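Local coordinates for protein putative glycerophosphodiester phosphodiesterase (Galdieria sulphuraria, PDB 2O55) that is a putative member of the glycerophosphodiester phosphodiesterase family with a TIM-barrel type of fold, its precise role not being established, at residues Ala190-Leu200 / Leu213-Phe223; Val144-Leu154 / Val164-Tyr172. All coordinates share one frame; numbering follows the deposited sequence.

Interaction 1 (Ala190-Leu200 / Leu213-Phe223). With SO4 (sulfate ion), chain B.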
loop_
_atom_site.group_PDB
_atom_site.type_symbol
_atom_site.label_atom_id
_atom_site.label_comp_id
_atom_site.label_asym_id
_atom_site.label_seq_id
_atom_site.Cartn_x
_atom_site.Cartn_y
_atom_site.Cartn_z
ATOM N N ALA A 190 -3.004 -15.215 4.529
ATOM C CA ALA A 190 -3.130 -13.775 4.700
ATOM C C ALA A 190 -3.704 -13.479 6.069
ATOM O O ALA A 190 -4.534 -14.246 6.573
ATOM C CB ALA A 190 -4.031 -13.202 3.633
ATOM N N ASN A 191 -3.284 -12.374 6.675
ATOM C CA ASN A 191 -3.884 -11.977 7.941
ATOM C C ASN A 191 -4.969 -10.918 7.753
ATOM O O ASN A 191 -5.764 -10.645 8.657
ATOM C CB ASN A 191 -2.816 -11.535 8.944
ATOM C CG ASN A 191 -2.342 -10.112 8.705
ATOM O OD1 ASN A 191 -1.866 -9.764 7.614
ATOM N ND2 ASN A 191 -2.479 -9.270 9.731
ATOM N N GLY A 192 -5.026 -10.326 6.570
ATOM C CA GLY A 192 -6.042 -9.317 6.307
ATOM C C GLY A 192 -6.575 -9.366 4.892
ATOM O O GLY A 192 -5.976 -9.986 4.017
ATOM N N VAL A 193 -7.709 -8.699 4.692
ATOM C CA VAL A 193 -8.302 -8.439 3.371
ATOM C C VAL A 193 -8.484 -6.942 3.176
ATOM O O VAL A 193 -8.622 -6.176 4.155
ATOM C CB VAL A 193 -9.703 -9.105 3.157
ATOM C CG1 VAL A 193 -9.607 -10.610 3.112
ATOM C CG2 VAL A 193 -10.692 -8.663 4.225
ATOM N N SER A 194 -8.502 -6.539 1.905
ATOM C CA SER A 194 -8.662 -5.135 1.564
ATOM C C SER A 194 -9.586 -4.945 0.357
ATOM O O SER A 194 -9.390 -5.564 -0.701
ATOM C CB SER A 194 -7.300 -4.492 1.351
ATOM O OG SER A 194 -7.447 -3.194 0.818
HETATM N N MSE A 195 -10.594 -4.093 0.511
HETATM C CA MSE A 195 -11.635 -4.013 -0.504
HETATM C C MSE A 195 -11.883 -2.604 -0.924
HETATM O O MSE A 195 -11.751 -1.690 -0.123
HETATM C CB MSE A 195 -12.947 -4.561 0.031
HETATM C CG MSE A 195 -12.799 -5.285 1.384
HETATM SE SE MSE A 195 -12.487 -7.186 1.167
HETATM C CE MSE A 195 -13.972 -7.452 -0.087
ATOM N N LEU A 196 -12.289 -2.436 -2.175
ATOM C CA LEU A 196 -12.692 -1.133 -2.657
ATOM C C LEU A 196 -13.995 -0.696 -1.983
ATOM O O LEU A 196 -14.873 -1.513 -1.672
ATOM C CB LEU A 196 -12.742 -1.078 -4.197
ATOM C CG LEU A 196 -11.393 -0.852 -4.914
ATOM C CD1 LEU A 196 -10.267 -1.845 -4.540
ATOM C CD2 LEU A 196 -11.612 -0.852 -6.408
ATOM N N PHE A 197 -14.073 0.597 -1.725
ATOM C CA PHE A 197 -15.151 1.149 -0.962
ATOM C C PHE A 197 -16.501 0.878 -1.604
ATOM O O PHE A 197 -17.398 0.421 -0.926
ATOM C CB PHE A 197 -14.927 2.642 -0.752
ATOM C CG PHE A 197 -16.012 3.320 0.050
ATOM C CD1 PHE A 197 -16.784 4.340 -0.519
ATOM C CD2 PHE A 197 -16.262 2.951 1.365
ATOM C CE1 PHE A 197 -17.777 4.980 0.216
ATOM C CE2 PHE A 197 -17.253 3.587 2.100
ATOM C CZ PHE A 197 -18.012 4.601 1.532
ATOM N N HIS A 198 -16.649 1.135 -2.897
ATOM C CA HIS A 198 -17.933 0.926 -3.578
ATOM C C HIS A 198 -18.460 -0.526 -3.538
ATOM O O HIS A 198 -19.656 -0.722 -3.676
ATOM C CB HIS A 198 -17.849 1.481 -5.014
ATOM C CG HIS A 198 -19.032 1.163 -5.890
ATOM N ND1 HIS A 198 -20.199 1.902 -5.874
ATOM C CD2 HIS A 198 -19.201 0.220 -6.854
ATOM C CE1 HIS A 198 -21.043 1.415 -6.769
ATOM N NE2 HIS A 198 -20.462 0.395 -7.380
ATOM N N TYR A 199 -17.584 -1.519 -3.323
ATOM C CA TYR A 199 -17.934 -2.959 -3.314
ATOM C C TYR A 199 -17.793 -3.620 -1.945
ATOM O O TYR A 199 -17.215 -4.733 -1.841
ATOM C CB TYR A 199 -16.982 -3.746 -4.213
ATOM C CG TYR A 199 -16.906 -3.305 -5.636
ATOM C CD1 TYR A 199 -16.022 -2.293 -6.036
ATOM C CD2 TYR A 199 -17.692 -3.925 -6.601
ATOM C CE1 TYR A 199 -15.956 -1.897 -7.360
ATOM C CE2 TYR A 199 -17.633 -3.541 -7.919
ATOM C CZ TYR A 199 -16.771 -2.533 -8.286
ATOM O OH TYR A 199 -16.741 -2.186 -9.596
ATOM N N LEU A 200 -18.275 -2.955 -0.893
ATOM C CA LEU A 200 -18.059 -3.472 0.472
ATOM C C LEU A 200 -19.296 -3.441 1.364
ATOM O O LEU A 200 -19.805 -2.381 1.707
ATOM C CB LEU A 200 -16.842 -2.823 1.160
ATOM C CG LEU A 200 -16.528 -3.474 2.527
ATOM C CD1 LEU A 200 -16.099 -4.952 2.408
ATOM C CD2 LEU A 200 -15.520 -2.684 3.358
ATOM N N LEU A 213 -9.864 -12.150 10.613
ATOM C CA LEU A 213 -9.067 -11.392 9.635
ATOM C C LEU A 213 -9.362 -9.890 9.728
ATOM O O LEU A 213 -10.499 -9.501 10.026
ATOM C CB LEU A 213 -9.382 -11.836 8.212
ATOM C CG LEU A 213 -9.190 -13.294 7.789
ATOM C CD1 LEU A 213 -9.801 -13.470 6.430
ATOM C CD2 LEU A 213 -7.724 -13.749 7.767
ATOM N N SER A 214 -8.367 -9.043 9.446
ATOM C CA SER A 214 -8.621 -7.605 9.473
ATOM C C SER A 214 -9.158 -7.081 8.126
ATOM O O SER A 214 -8.844 -7.619 7.070
ATOM C CB SER A 214 -7.373 -6.834 9.901
ATOM O OG SER A 214 -6.785 -6.152 8.809
ATOM N N VAL A 215 -9.977 -6.029 8.176
ATOM C CA VAL A 215 -10.533 -5.435 6.962
ATOM C C VAL A 215 -10.096 -3.999 6.764
ATOM O O VAL A 215 -10.127 -3.191 7.707
ATOM C CB VAL A 215 -12.043 -5.475 6.936
ATOM C CG1 VAL A 215 -12.574 -4.670 5.732
ATOM C CG2 VAL A 215 -12.512 -6.912 6.899
ATOM N N THR A 216 -9.701 -3.701 5.527
ATOM C CA THR A 216 -9.183 -2.404 5.169
ATOM C C THR A 216 -10.010 -1.890 3.995
ATOM O O THR A 216 -10.144 -2.575 2.971
ATOM C CB THR A 216 -7.711 -2.538 4.789
ATOM O OG1 THR A 216 -6.990 -3.105 5.899
ATOM C CG2 THR A 216 -7.113 -1.200 4.350
ATOM N N VAL A 217 -10.603 -0.707 4.155
ATOM C CA VAL A 217 -11.233 -0.037 3.021
ATOM C C VAL A 217 -10.173 0.645 2.166
ATOM O O VAL A 217 -9.263 1.343 2.670
ATOM C CB VAL A 217 -12.237 1.021 3.458
ATOM C CG1 VAL A 217 -12.884 1.642 2.239
ATOM C CG2 VAL A 217 -13.286 0.398 4.348
ATOM N N TRP A 218 -10.309 0.447 0.866
ATOM C CA TRP A 218 -9.377 0.983 -0.099
ATOM C C TRP A 218 -10.094 2.060 -0.917
ATOM O O TRP A 218 -11.155 1.800 -1.503
ATOM C CB TRP A 218 -8.864 -0.162 -0.982
ATOM C CG TRP A 218 -7.888 0.245 -2.031
ATOM C CD1 TRP A 218 -8.168 0.815 -3.249
ATOM C CD2 TRP A 218 -6.464 0.095 -1.978
ATOM N NE1 TRP A 218 -7.006 1.024 -3.952
ATOM C CE2 TRP A 218 -5.946 0.591 -3.197
ATOM C CE3 TRP A 218 -5.570 -0.422 -1.020
ATOM C CZ2 TRP A 218 -4.577 0.598 -3.478
ATOM C CZ3 TRP A 218 -4.199 -0.422 -1.311
ATOM C CH2 TRP A 218 -3.725 0.087 -2.523
HETATM N N MSE A 219 -9.536 3.276 -0.936
HETATM C CA MSE A 219 -10.058 4.331 -1.826
HETATM C C MSE A 219 -9.189 4.429 -3.079
HETATM O O MSE A 219 -8.019 4.766 -2.985
HETATM C CB MSE A 219 -10.129 5.690 -1.117
HETATM C CG MSE A 219 -10.787 5.668 0.258
HETATM SE SE MSE A 219 -12.680 5.237 0.235
HETATM C CE MSE A 219 -13.076 5.702 2.045
ATOM N N PRO A 220 -9.756 4.131 -4.262
ATOM C CA PRO A 220 -8.937 4.293 -5.460
ATOM C C PRO A 220 -8.456 5.726 -5.561
ATOM O O PRO A 220 -9.054 6.624 -4.985
ATOM C CB PRO A 220 -9.913 4.009 -6.601
ATOM C CG PRO A 220 -11.011 3.230 -6.007
ATOM C CD PRO A 220 -11.123 3.671 -4.583
ATOM N N TRP A 221 -7.377 5.947 -6.284
ATOM C CA TRP A 221 -6.912 7.292 -6.451
ATOM C C TRP A 221 -8.008 8.150 -7.109
ATOM O O TRP A 221 -8.223 9.311 -6.725
ATOM C CB TRP A 221 -5.637 7.277 -7.278
ATOM C CG TRP A 221 -4.832 8.511 -7.155
ATOM C CD1 TRP A 221 -4.705 9.501 -8.089
ATOM C CD2 TRP A 221 -4.041 8.906 -6.032
ATOM N NE1 TRP A 221 -3.880 10.490 -7.617
ATOM C CE2 TRP A 221 -3.454 10.152 -6.354
ATOM C CE3 TRP A 221 -3.775 8.336 -4.780
ATOM C CZ2 TRP A 221 -2.603 10.836 -5.468
ATOM C CZ3 TRP A 221 -2.927 9.025 -3.892
ATOM C CH2 TRP A 221 -2.355 10.260 -4.247
ATOM N N ILE A 222 -8.728 7.569 -8.071
ATOM C CA ILE A 222 -9.813 8.282 -8.777
ATOM C C ILE A 222 -10.828 8.967 -7.837
ATOM O O ILE A 222 -11.462 9.939 -8.222
ATOM C CB ILE A 222 -10.560 7.366 -9.854
ATOM C CG1 ILE A 222 -11.400 8.219 -10.829
ATOM C CG2 ILE A 222 -11.412 6.267 -9.186
ATOM C CD1 ILE A 222 -12.054 7.437 -12.001
ATOM N N PHE A 223 -10.949 8.471 -6.614
ATOM C CA PHE A 223 -12.085 8.764 -5.762
ATOM C C PHE A 223 -11.691 9.695 -4.643
ATOM O O PHE A 223 -10.810 9.360 -3.866
ATOM C CB PHE A 223 -12.595 7.447 -5.173
ATOM C CG PHE A 223 -13.791 7.592 -4.271
ATOM C CD1 PHE A 223 -15.054 7.856 -4.802
ATOM C CD2 PHE A 223 -13.657 7.432 -2.887
ATOM C CE1 PHE A 223 -16.154 7.978 -3.969
ATOM C CE2 PHE A 223 -14.744 7.548 -2.047
ATOM C CZ PHE A 223 -15.991 7.827 -2.581
HETATM S S SO4 B . -5.290 2.681 -6.953
HETATM O O1 SO4 B . -6.603 2.193 -6.576
HETATM O O2 SO4 B . -5.468 3.434 -8.178
HETATM O O3 SO4 B . -4.825 3.621 -5.955
HETATM O O4 SO4 B . -4.293 1.613 -7.086
#

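Interaction 2 (Val144-Leu154 / Val164-Tyr172). With SO4 (sulfate ion), chain D; SO4 (sulfate ion), chain C.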
loop_
_atom_site.group_PDB
_atom_site.type_symbol
_atom_site.label_atom_id
_atom_site.label_comp_id
_atom_site.label_asym_id
_atom_site.label_seq_id
_atom_site.Cartn_x
_atom_site.Cartn_y
_atom_site.Cartn_z
ATOM N N VAL A 144 5.757 -4.262 8.550
ATOM C CA VAL A 144 5.569 -4.298 7.105
ATOM C C VAL A 144 4.558 -5.376 6.745
ATOM O O VAL A 144 4.682 -6.535 7.175
ATOM C CB VAL A 144 6.930 -4.484 6.364
ATOM C CG1 VAL A 144 6.789 -5.345 5.166
ATOM C CG2 VAL A 144 7.506 -3.141 5.961
ATOM N N ASP A 145 3.571 -4.973 5.947
ATOM C CA ASP A 145 2.524 -5.845 5.461
ATOM C C ASP A 145 2.475 -5.744 3.938
ATOM O O ASP A 145 2.318 -4.649 3.388
ATOM C CB ASP A 145 1.204 -5.379 6.046
ATOM C CG ASP A 145 0.142 -6.441 5.995
ATOM O OD1 ASP A 145 -0.444 -6.727 7.071
ATOM O OD2 ASP A 145 -0.102 -6.999 4.895
ATOM N N TYR A 146 2.620 -6.878 3.252
ATOM C CA TYR A 146 2.684 -6.890 1.780
ATOM C C TYR A 146 1.323 -7.230 1.215
ATOM O O TYR A 146 0.630 -8.134 1.722
ATOM C CB TYR A 146 3.686 -7.914 1.251
ATOM C CG TYR A 146 4.992 -7.983 1.998
ATOM C CD1 TYR A 146 5.122 -8.818 3.096
ATOM C CD2 TYR A 146 6.114 -7.231 1.592
ATOM C CE1 TYR A 146 6.316 -8.901 3.796
ATOM C CE2 TYR A 146 7.335 -7.304 2.284
ATOM C CZ TYR A 146 7.421 -8.154 3.389
ATOM O OH TYR A 146 8.572 -8.283 4.131
ATOM N N CYS A 147 0.927 -6.520 0.159
ATOM C CA CYS A 147 -0.357 -6.791 -0.466
ATOM C C CYS A 147 -0.309 -6.709 -1.989
ATOM O O CYS A 147 0.656 -6.177 -2.564
ATOM C CB CYS A 147 -1.408 -5.850 0.080
ATOM S SG CYS A 147 -0.981 -4.219 -0.335
ATOM N N SER A 148 -1.354 -7.251 -2.625
ATOM C CA SER A 148 -1.443 -7.324 -4.070
ATOM C C SER A 148 -2.848 -7.692 -4.504
ATOM O O SER A 148 -3.607 -8.303 -3.737
ATOM C CB SER A 148 -0.460 -8.361 -4.590
ATOM O OG SER A 148 -0.518 -8.446 -5.998
ATOM N N PHE A 149 -3.195 -7.298 -5.727
ATOM C CA PHE A 149 -4.372 -7.824 -6.404
ATOM C C PHE A 149 -4.114 -9.210 -6.914
ATOM O O PHE A 149 -5.032 -10.020 -6.991
ATOM C CB PHE A 149 -4.789 -6.927 -7.550
ATOM C CG PHE A 149 -5.405 -5.680 -7.091
ATOM C CD1 PHE A 149 -4.756 -4.471 -7.258
ATOM C CD2 PHE A 149 -6.614 -5.707 -6.403
ATOM C CE1 PHE A 149 -5.331 -3.293 -6.800
ATOM C CE2 PHE A 149 -7.184 -4.531 -5.937
ATOM C CZ PHE A 149 -6.541 -3.324 -6.147
ATOM N N HIS A 150 -2.856 -9.487 -7.233
ATOM C CA HIS A 150 -2.432 -10.782 -7.732
ATOM C C HIS A 150 -1.834 -11.639 -6.619
ATOM O O HIS A 150 -0.696 -11.446 -6.224
ATOM C CB HIS A 150 -1.441 -10.545 -8.851
ATOM C CG HIS A 150 -1.849 -9.432 -9.756
ATOM N ND1 HIS A 150 -2.801 -9.590 -10.742
ATOM C CD2 HIS A 150 -1.456 -8.137 -9.809
ATOM C CE1 HIS A 150 -2.963 -8.441 -11.376
ATOM N NE2 HIS A 150 -2.163 -7.542 -10.824
ATOM N N HIS A 151 -2.609 -12.597 -6.127
ATOM C CA HIS A 151 -2.259 -13.299 -4.890
ATOM C C HIS A 151 -1.163 -14.322 -5.035
ATOM O O HIS A 151 -0.547 -14.741 -4.043
ATOM C CB HIS A 151 -3.511 -13.851 -4.197
ATOM C CG HIS A 151 -4.577 -12.810 -4.028
ATOM N ND1 HIS A 151 -5.882 -12.995 -4.438
ATOM C CD2 HIS A 151 -4.501 -11.532 -3.574
ATOM C CE1 HIS A 151 -6.571 -11.888 -4.215
ATOM N NE2 HIS A 151 -5.755 -10.983 -3.691
ATOM N N GLU A 152 -0.878 -14.698 -6.270
ATOM C CA GLU A 152 0.231 -15.577 -6.503
ATOM C C GLU A 152 1.519 -14.915 -6.108
ATOM O O GLU A 152 2.428 -15.597 -5.673
ATOM C CB GLU A 152 0.321 -15.998 -7.951
ATOM C CG GLU A 152 0.971 -17.360 -8.074
ATOM C CD GLU A 152 1.637 -17.577 -9.422
ATOM O OE1 GLU A 152 2.900 -17.541 -9.473
ATOM O OE2 GLU A 152 0.900 -17.778 -10.427
ATOM N N ALA A 153 1.600 -13.592 -6.248
ATOM C CA ALA A 153 2.842 -12.870 -5.938
ATOM C C ALA A 153 3.185 -12.983 -4.452
ATOM O O ALA A 153 4.351 -13.169 -4.074
ATOM C CB ALA A 153 2.752 -11.418 -6.366
ATOM N N LEU A 154 2.151 -12.888 -3.619
ATOM C CA LEU A 154 2.292 -13.013 -2.189
ATOM C C LEU A 154 2.775 -14.407 -1.824
ATOM O O LEU A 154 3.678 -14.550 -1.020
ATOM C CB LEU A 154 0.957 -12.720 -1.535
ATOM C CG LEU A 154 0.397 -11.346 -1.901
ATOM C CD1 LEU A 154 -1.027 -11.229 -1.395
ATOM C CD2 LEU A 154 1.249 -10.234 -1.324
ATOM N N VAL A 164 6.090 -13.594 7.018
ATOM C CA VAL A 164 5.722 -12.308 6.458
ATOM C C VAL A 164 4.231 -12.114 6.649
ATOM O O VAL A 164 3.459 -13.078 6.568
ATOM C CB VAL A 164 6.079 -12.153 4.973
ATOM C CG1 VAL A 164 7.565 -12.225 4.784
ATOM C CG2 VAL A 164 5.359 -13.182 4.117
ATOM N N LYS A 165 3.848 -10.872 6.934
ATOM C CA LYS A 165 2.446 -10.480 6.965
ATOM C C LYS A 165 1.939 -10.018 5.583
ATOM O O LYS A 165 2.556 -9.188 4.918
ATOM C CB LYS A 165 2.205 -9.420 8.036
ATOM C CG LYS A 165 2.533 -9.900 9.444
ATOM C CD LYS A 165 1.385 -9.622 10.432
ATOM C CE LYS A 165 0.559 -8.314 10.101
ATOM N NZ LYS A 165 1.267 -6.974 10.231
ATOM N N ILE A 166 0.806 -10.579 5.168
ATOM C CA ILE A 166 0.222 -10.285 3.861
ATOM C C ILE A 166 -1.283 -10.005 3.915
ATOM O O ILE A 166 -2.039 -10.630 4.678
ATOM C CB ILE A 166 0.532 -11.388 2.834
ATOM C CG1 ILE A 166 -0.282 -12.644 3.108
ATOM C CG2 ILE A 166 2.023 -11.720 2.849
ATOM C CD1 ILE A 166 -0.317 -13.586 1.951
ATOM N N THR A 167 -1.695 -9.040 3.100
ATOM C CA THR A 167 -3.095 -8.685 2.965
ATOM C C THR A 167 -3.495 -8.969 1.533
ATOM O O THR A 167 -2.841 -8.508 0.596
ATOM C CB THR A 167 -3.308 -7.200 3.276
ATOM O OG1 THR A 167 -2.849 -6.933 4.599
ATOM C CG2 THR A 167 -4.787 -6.789 3.160
ATOM N N TYR A 168 -4.564 -9.736 1.361
ATOM C CA TYR A 168 -5.088 -9.995 0.037
ATOM C C TYR A 168 -5.933 -8.791 -0.359
ATOM O O TYR A 168 -6.777 -8.329 0.439
ATOM C CB TYR A 168 -5.942 -11.254 0.068
ATOM C CG TYR A 168 -5.231 -12.559 -0.256
ATOM C CD1 TYR A 168 -3.858 -12.712 -0.055
ATOM C CD2 TYR A 168 -5.960 -13.664 -0.728
ATOM C CE1 TYR A 168 -3.213 -13.924 -0.347
ATOM C CE2 TYR A 168 -5.327 -14.889 -1.013
ATOM C CZ TYR A 168 -3.939 -15.008 -0.831
ATOM O OH TYR A 168 -3.303 -16.199 -1.149
ATOM N N LEU A 169 -5.690 -8.274 -1.571
ATOM C CA LEU A 169 -6.449 -7.156 -2.132
ATOM C C LEU A 169 -7.530 -7.649 -3.091
ATOM O O LEU A 169 -7.223 -8.381 -4.029
ATOM C CB LEU A 169 -5.517 -6.228 -2.899
ATOM C CG LEU A 169 -4.863 -5.029 -2.222
ATOM C CD1 LEU A 169 -3.684 -4.581 -3.049
ATOM C CD2 LEU A 169 -5.836 -3.891 -2.090
ATOM N N PHE A 170 -8.775 -7.219 -2.895
ATOM C CA PHE A 170 -9.849 -7.626 -3.796
ATOM C C PHE A 170 -10.349 -6.560 -4.757
ATOM O O PHE A 170 -9.868 -5.422 -4.754
ATOM C CB PHE A 170 -11.018 -8.193 -3.001
ATOM C CG PHE A 170 -10.693 -9.475 -2.353
ATOM C CD1 PHE A 170 -10.329 -9.516 -1.013
ATOM C CD2 PHE A 170 -10.659 -10.653 -3.104
ATOM C CE1 PHE A 170 -9.970 -10.738 -0.420
ATOM C CE2 PHE A 170 -10.319 -11.855 -2.527
ATOM C CZ PHE A 170 -9.967 -11.910 -1.184
ATOM N N ASN A 171 -11.346 -6.948 -5.559
ATOM C CA ASN A 171 -12.024 -6.075 -6.510
ATOM C C ASN A 171 -11.055 -5.528 -7.557
ATOM O O ASN A 171 -11.087 -4.328 -7.895
ATOM C CB ASN A 171 -12.740 -4.934 -5.795
ATOM C CG ASN A 171 -13.481 -5.386 -4.557
ATOM O OD1 ASN A 171 -13.200 -4.894 -3.464
ATOM N ND2 ASN A 171 -14.449 -6.306 -4.714
ATOM N N TYR A 172 -10.201 -6.418 -8.063
ATOM C CA TYR A 172 -9.206 -6.052 -9.051
ATOM C C TYR A 172 -9.772 -5.188 -10.166
ATOM O O TYR A 172 -9.467 -3.993 -10.186
ATOM C CB TYR A 172 -8.445 -7.262 -9.590
ATOM C CG TYR A 172 -7.465 -6.971 -10.713
ATOM C CD1 TYR A 172 -6.556 -5.918 -10.623
ATOM C CD2 TYR A 172 -7.428 -7.774 -11.854
ATOM C CE1 TYR A 172 -5.651 -5.650 -11.656
ATOM C CE2 TYR A 172 -6.523 -7.529 -12.885
ATOM C CZ TYR A 172 -5.635 -6.468 -12.775
ATOM O OH TYR A 172 -4.733 -6.210 -13.786
HETATM S S SO4 D . -3.432 -14.322 -9.396
HETATM O O1 SO4 D . -2.904 -15.428 -8.612
HETATM O O2 SO4 D . -4.065 -14.775 -10.634
HETATM O O3 SO4 D . -4.382 -13.584 -8.548
HETATM O O4 SO4 D . -2.298 -13.496 -9.785
HETATM S S SO4 C . -1.225 -4.284 -10.364
HETATM O O1 SO4 C . -2.221 -4.910 -11.224
HETATM O O2 SO4 C . -1.025 -2.903 -10.797
HETATM O O3 SO4 C . -1.679 -4.314 -8.969
HETATM O O4 SO4 C . 0.033 -5.012 -10.475
#

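Interaction 1 (Ala190-Leu200 / Leu213-Phe223)
Leu-196 runs alongside Trp-218, its CD1 3.6 Å from Trp-218 CD1. With CG anti to the backbone N (chi1 -180°), the indole passes Leu-196 with its CD1 and carries NE1 onward to a sulfate ion. NE1 donates a nearly straight hydrogen bond (173°) to O1 of that sulfate, 2.9 Å away, which meets the ring at its edge; Arg-13 and His-56 bind the same ion. Just past its own strand, Phe-197 lays its ring against Val-217, CD2 to CG1 3.7 Å, and selenomethionine Met-219, whose CE lies over one face. SE is 4.5 Å from the centroid of the Phe-197 ring, an oblique Met-aromatic contact. Strands 192-196 and 214-218 are neighbouring parallel barrel strands, the two arms of a beta-alpha-beta unit crossing through helix 202-210. Small Ser-194 and Thr-216 share the face with Leu-196 and Trp-218. On the other face beta-branched Val-193 and Val-215 meet through their CG2 atoms at 3.7 Å, greasy surfaces suited to a sheet covered by helices; Val-193 also touches Ala-185 of helix 181-187. Backbone bonds fix the register: Val-193 N to Ser-214 O is 2.8 Å, and Met-195 N reaches Thr-216 O at 2.9 Å.

Interaction 2 (Val144-Leu154 / Val164-Tyr172)
Val-164 sets its branched CB against the Tyr-146 ring, 3.5 Å from Tyr-146 CE1, the valine standing roughly perpendicular to the tyrosine side chain. Lys-165 folds its bent chain back toward Asp-145 for a long salt bridge, NZ to OD1 3.6 Å. Ile-166 sends CD1 to Leu-154 CB at the start of helix 151-160, an apolar strand-helix join. Thr-167, with OG1 anti to the carbonyl carbon (chi1 -58°), donates to Asp-145 OD2 at 2.8 Å, from above the carboxylate plane. Strands 144-148 and 165-169 run parallel in the barrel and belong to one beta-alpha-beta unit, connected by helix 151-160. Tyr-168 forms an offset stack with His-151, planes 4° apart and centroids 4.0 Å, while Leu-154 CD1 packs on the tyrosine. A flat imidazole suits this place, stacking on Tyr-168 while its rim NE2 donates to Leu-169 O at 3.0 Å, from above that carbonyl plane. Leu-169 lays CB over the face of Phe-149, a CH-pi contact. Phe-170 offers its ring face to the edge of His-151. Tyr-172 likewise receives the edge of His-150, whose CE1 lies 3.6 Å from Tyr-172 CZ; His-150 NE2 donates to O1 of a sulfate, 2.7 Å away.

Overall arrangement
Interactions 1 and 2 are consecutive sections of one parallel barrel wall, their centres about 11 Å apart, and interaction 2 closes before interaction 1 opens. Strand 192-196 pairs with strand 165-169, and Ser-194 bridges them through its backbone: its N lies 2.9 Å from Tyr-168 O and its O 2.8 Å from Phe-170 N, both probable hydrogen bonds. Ser-194 OG packs on Leu-169 CD2. Asn-171, in the loop after strand 165-169, accepts through OD1 from Leu-196 N at the end of strand 192-196. Sulfates gather at the C-terminal ends of these strands, where TIM barrels usually carry their active site: the ion held by Trp-218 is about 5 Å, nearest atoms, from the side chain of Phe-149.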